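Local coordinates for monosaccharide ABC transporter substrate-binding protein, CUT2 family (Bradyrhizobium sp., PDB 4YHS) that probably binds a sugar or related solute in the periplasm and delivers it to an ABC importer of the CUT2 family, at residues 117-131 against 142-154. Residues are numbered along the deposited sequence; the frame is centred on the assembly and turned at random.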
loop_
_atom_site.group_PDB
_atom_site.type_symbol
_atom_site.label_atom_id
_atom_site.label_comp_id
_atom_site.label_asym_id
_atom_site.label_seq_id
_atom_site.Cartn_x
_atom_site.Cartn_y
_atom_site.Cartn_z
ATOM N N THR A 117 7.047 12.983 -23.795
ATOM C CA THR A 117 5.985 12.251 -23.133
ATOM C C THR A 117 4.776 13.166 -22.889
ATOM O O THR A 117 4.905 14.397 -22.933
ATOM C CB THR A 117 6.469 11.665 -21.809
ATOM O OG1 THR A 117 5.534 10.708 -21.345
ATOM C CG2 THR A 117 6.640 12.750 -20.762
ATOM N N ASP A 118 3.616 12.571 -22.645
ATOM C CA ASP A 118 2.401 13.338 -22.384
ATOM C C ASP A 118 2.092 13.566 -20.910
ATOM O O ASP A 118 1.583 14.628 -20.557
ATOM C CB ASP A 118 1.215 12.654 -23.063
ATOM C CG ASP A 118 1.383 12.577 -24.557
ATOM O OD1 ASP A 118 1.872 13.560 -25.154
ATOM O OD2 ASP A 118 1.013 11.550 -25.151
ATOM N N ALA A 119 2.394 12.580 -20.065
ATOM C CA ALA A 119 2.207 12.681 -18.614
ATOM C C ALA A 119 3.275 11.851 -17.908
ATOM O O ALA A 119 3.833 10.931 -18.500
ATOM C CB ALA A 119 0.803 12.204 -18.200
ATOM N N VAL A 120 3.544 12.214 -16.652
ATOM C CA VAL A 120 4.489 11.502 -15.807
ATOM C C VAL A 120 3.792 10.987 -14.533
ATOM O O VAL A 120 3.191 11.758 -13.798
ATOM C CB VAL A 120 5.694 12.405 -15.434
ATOM C CG1 VAL A 120 6.650 11.645 -14.535
ATOM C CG2 VAL A 120 6.428 12.875 -16.700
ATOM N N ILE A 121 3.889 9.685 -14.282
ATOM C CA ILE A 121 3.369 9.048 -13.083
ATOM C C ILE A 121 4.574 8.671 -12.230
ATOM O O ILE A 121 5.462 8.014 -12.709
ATOM C CB ILE A 121 2.507 7.814 -13.469
ATOM C CG1 ILE A 121 1.286 8.282 -14.267
ATOM C CG2 ILE A 121 2.062 7.025 -12.260
ATOM C CD1 ILE A 121 0.544 7.127 -14.939
ATOM N N ILE A 122 4.610 9.126 -10.982
ATOM C CA ILE A 122 5.799 8.981 -10.133
ATOM C C ILE A 122 5.509 8.277 -8.809
ATOM O O ILE A 122 4.643 8.705 -8.054
ATOM C CB ILE A 122 6.405 10.354 -9.777
ATOM C CG1 ILE A 122 6.773 11.152 -11.011
ATOM C CG2 ILE A 122 7.670 10.202 -8.920
ATOM C CD1 ILE A 122 7.290 12.546 -10.684
ATOM N N GLY A 123 6.278 7.225 -8.531
ATOM C CA GLY A 123 6.384 6.657 -7.203
ATOM C C GLY A 123 7.658 7.209 -6.591
ATOM O O GLY A 123 8.754 6.724 -6.870
ATOM N N ALA A 124 7.509 8.248 -5.766
ATOM C CA ALA A 124 8.636 9.086 -5.380
ATOM C C ALA A 124 9.536 8.463 -4.327
ATOM O O ALA A 124 9.060 7.935 -3.323
ATOM C CB ALA A 124 8.135 10.414 -4.891
ATOM N N ILE A 125 10.848 8.580 -4.540
ATOM C CA ILE A 125 11.793 8.081 -3.565
ATOM C C ILE A 125 11.737 8.936 -2.282
ATOM O O ILE A 125 11.930 8.425 -1.193
ATOM C CB ILE A 125 13.225 8.039 -4.170
ATOM C CG1 ILE A 125 13.361 6.773 -5.031
ATOM C CG2 ILE A 125 14.300 8.071 -3.081
ATOM C CD1 ILE A 125 14.628 6.717 -5.906
ATOM N N SER A 126 11.479 10.240 -2.396
ATOM C CA SER A 126 11.220 11.014 -1.185
ATOM C C SER A 126 10.106 12.038 -1.417
ATOM O O SER A 126 9.778 12.379 -2.546
ATOM C CB SER A 126 12.503 11.697 -0.674
ATOM O OG SER A 126 12.779 12.934 -1.307
ATOM N N ALA A 127 9.510 12.499 -0.329
ATOM C CA ALA A 127 8.381 13.421 -0.406
ATOM C C ALA A 127 8.703 14.765 -1.055
ATOM O O ALA A 127 7.855 15.300 -1.775
ATOM C CB ALA A 127 7.811 13.659 0.996
ATOM N N ASP A 128 9.903 15.305 -0.791
ATOM C CA ASP A 128 10.326 16.628 -1.242
ATOM C C ASP A 128 11.387 16.613 -2.345
ATOM O O ASP A 128 11.633 17.632 -2.964
ATOM C CB ASP A 128 10.931 17.424 -0.086
ATOM C CG ASP A 128 10.032 17.475 1.128
ATOM O OD1 ASP A 128 8.800 17.262 0.993
ATOM O OD2 ASP A 128 10.577 17.740 2.224
ATOM N N GLY A 129 12.054 15.477 -2.544
ATOM C CA GLY A 129 13.286 15.456 -3.322
ATOM C C GLY A 129 13.102 15.690 -4.815
ATOM O O GLY A 129 14.038 16.051 -5.522
ATOM N N LEU A 130 11.884 15.437 -5.295
ATOM C CA LEU A 130 11.547 15.612 -6.711
ATOM C C LEU A 130 10.806 16.922 -6.975
ATOM O O LEU A 130 10.421 17.202 -8.110
ATOM C CB LEU A 130 10.673 14.464 -7.197
ATOM C CG LEU A 130 11.185 13.053 -6.946
ATOM C CD1 LEU A 130 10.141 12.084 -7.465
ATOM C CD2 LEU A 130 12.538 12.857 -7.620
ATOM N N ASN A 131 10.610 17.723 -5.935
ATOM C CA ASN A 131 9.817 18.947 -6.068
ATOM C C ASN A 131 10.381 19.928 -7.108
ATOM O O ASN A 131 9.634 20.565 -7.843
ATOM C CB ASN A 131 9.698 19.629 -4.706
ATOM C CG ASN A 131 8.714 18.930 -3.788
ATOM O OD1 ASN A 131 8.169 17.863 -4.126
ATOM N ND2 ASN A 131 8.496 19.509 -2.602
ATOM N N ILE A 142 2.878 19.383 -18.617
ATOM C CA ILE A 142 2.791 17.936 -18.495
ATOM C C ILE A 142 2.207 17.532 -17.120
ATOM O O ILE A 142 2.789 17.863 -16.092
ATOM C CB ILE A 142 4.182 17.308 -18.690
ATOM C CG1 ILE A 142 4.685 17.563 -20.131
ATOM C CG2 ILE A 142 4.144 15.812 -18.383
ATOM C CD1 ILE A 142 6.136 17.209 -20.341
ATOM N N PRO A 143 1.068 16.819 -17.104
ATOM C CA PRO A 143 0.491 16.421 -15.812
ATOM C C PRO A 143 1.413 15.471 -15.059
ATOM O O PRO A 143 2.014 14.587 -15.688
ATOM C CB PRO A 143 -0.808 15.709 -16.200
ATOM C CG PRO A 143 -1.093 16.106 -17.580
ATOM C CD PRO A 143 0.209 16.416 -18.229
ATOM N N VAL A 144 1.501 15.636 -13.742
ATOM C CA VAL A 144 2.318 14.758 -12.910
ATOM C C VAL A 144 1.393 14.118 -11.876
ATOM O O VAL A 144 0.718 14.810 -11.107
ATOM C CB VAL A 144 3.477 15.515 -12.218
ATOM C CG1 VAL A 144 4.311 14.561 -11.396
ATOM C CG2 VAL A 144 4.354 16.235 -13.266
ATOM N N ILE A 145 1.399 12.788 -11.852
ATOM C CA ILE A 145 0.575 12.004 -10.927
ATOM C C ILE A 145 1.430 11.399 -9.804
ATOM O O ILE A 145 2.438 10.738 -10.067
ATOM C CB ILE A 145 -0.118 10.845 -11.661
ATOM C CG1 ILE A 145 -0.800 11.311 -12.935
ATOM C CG2 ILE A 145 -1.105 10.151 -10.756
ATOM C CD1 ILE A 145 -1.840 12.309 -12.732
ATOM N N ASP A 146 0.994 11.611 -8.568
ATOM C CA ASP A 146 1.626 11.097 -7.362
ATOM C C ASP A 146 1.077 9.698 -7.036
ATOM O O ASP A 146 -0.069 9.554 -6.598
ATOM C CB ASP A 146 1.352 12.112 -6.230
ATOM C CG ASP A 146 1.937 11.728 -4.899
ATOM O OD1 ASP A 146 2.619 10.673 -4.763
ATOM O OD2 ASP A 146 1.690 12.545 -3.978
ATOM N N LEU A 147 1.917 8.679 -7.215
ATOM C CA LEU A 147 1.510 7.263 -7.084
ATOM C C LEU A 147 2.139 6.631 -5.848
ATOM O O LEU A 147 3.374 6.643 -5.684
ATOM C CB LEU A 147 1.893 6.477 -8.346
ATOM C CG LEU A 147 1.737 4.940 -8.327
ATOM C CD1 LEU A 147 0.303 4.481 -8.166
ATOM C CD2 LEU A 147 2.309 4.329 -9.610
ATOM N N VAL A 148 1.265 6.163 -4.957
ATOM C CA VAL A 148 1.587 5.354 -3.777
ATOM C C VAL A 148 2.255 6.106 -2.620
ATOM O O VAL A 148 1.755 6.036 -1.485
ATOM C CB VAL A 148 2.476 4.144 -4.125
ATOM C CG1 VAL A 148 2.827 3.383 -2.830
ATOM C CG2 VAL A 148 1.727 3.151 -5.057
ATOM N N ASN A 149 3.371 6.785 -2.877
ATOM C CA ASN A 149 4.238 7.231 -1.776
ATOM C C ASN A 149 3.938 8.602 -1.184
ATOM O O ASN A 149 4.098 8.789 0.023
ATOM C CB ASN A 149 5.703 7.231 -2.212
ATOM C CG ASN A 149 6.277 5.863 -2.265
ATOM O OD1 ASN A 149 5.699 4.916 -1.730
ATOM N ND2 ASN A 149 7.455 5.740 -2.876
ATOM N N GLY A 150 3.529 9.559 -2.007
ATOM C CA GLY A 150 3.180 10.881 -1.511
ATOM C C GLY A 150 4.286 11.867 -1.776
ATOM O O GLY A 150 5.431 11.688 -1.364
ATOM N N ILE A 151 3.924 12.903 -2.504
ATOM C CA ILE A 151 4.814 13.989 -2.893
ATOM C C ILE A 151 4.263 15.301 -2.374
ATOM O O ILE A 151 3.056 15.546 -2.491
ATOM C CB ILE A 151 4.943 14.034 -4.438
ATOM C CG1 ILE A 151 5.662 12.774 -4.938
ATOM C CG2 ILE A 151 5.634 15.296 -4.933
ATOM C CD1 ILE A 151 5.439 12.553 -6.422
ATOM N N SER A 152 5.132 16.154 -1.826
ATOM C CA SER A 152 4.684 17.428 -1.217
ATOM C C SER A 152 4.621 18.583 -2.227
ATOM O O SER A 152 4.086 19.655 -1.936
ATOM C CB SER A 152 5.588 17.786 -0.032
ATOM O OG SER A 152 6.843 18.293 -0.442
ATOM N N SER A 153 5.136 18.367 -3.433
ATOM C CA SER A 153 5.055 19.400 -4.464
ATOM C C SER A 153 3.626 19.883 -4.710
ATOM O O SER A 153 2.725 19.069 -4.873
ATOM C CB SER A 153 5.599 18.889 -5.805
ATOM O OG SER A 153 5.349 19.868 -6.811
ATOM N N PRO A 154 3.415 21.195 -4.735
ATOM C CA PRO A 154 2.093 21.721 -5.111
ATOM C C PRO A 154 1.734 21.556 -6.580
ATOM O O PRO A 154 0.588 21.803 -6.942
ATOM C CB PRO A 154 2.221 23.204 -4.778
ATOM C CG PRO A 154 3.640 23.490 -4.965
ATOM C CD PRO A 154 4.358 22.293 -4.436
HETATM O O HOH W 1 4.815 9.072 -5.003
HETATM O O HOH W 2 7.872 9.779 -0.803
HETATM O O HOH W 3 7.209 21.544 -6.927
#
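I122 and I151 meet at about a right angle where two parallel strands give way to their loops. I151 CD1 faces I122 CG2, while I151 CG1 presses on A124 CB at 3.4 Å, tighter than usual for two carbons. I122 CG1 lies anti to the carbonyl carbon (chi1 -58°) and carries CD1 to V144 CG1, 3.7 Å away, while CG2 lies anti to the backbone N, beside I151. On the other face I121 and I145 lie side by side, and I121 CG2 touches L147 CD2. A water at the strand ends accepts from A124 N and lies within bonding distance of D146 OD1 and L147 O.

Strands 119-122 and 144-147, joined through helix 131-138, form a beta-alpha-beta unit of the periplasmic binding protein fold. Four backbone hydrogen bonds bind them, from V120 N to P143 O (3.0 Å) through L147 N to I122 O. Beyond the strands, the backbone of I151 is held by D146, whose OD2 takes I151 N from above the carboxylate plane and also pairs with K159.

Toward solvent the contact turns polar. S152 OG donates to D128 OD1 at 2.6 Å and accepts N131 ND2 at 3.0 Å, the latter bond in the amide plane of N131; S152 N donates to A127 O. N149 ND2 reaches A124 O from above the carbonyl plane (2.8 Å) and also bonds Y99, its side chain about 6 Å from a bis-tris molecule probably from the crystallisation liquor. One water joins A124 O weakly to G150 O, and another links N131 O with S153 OG, which D155 N also bonds.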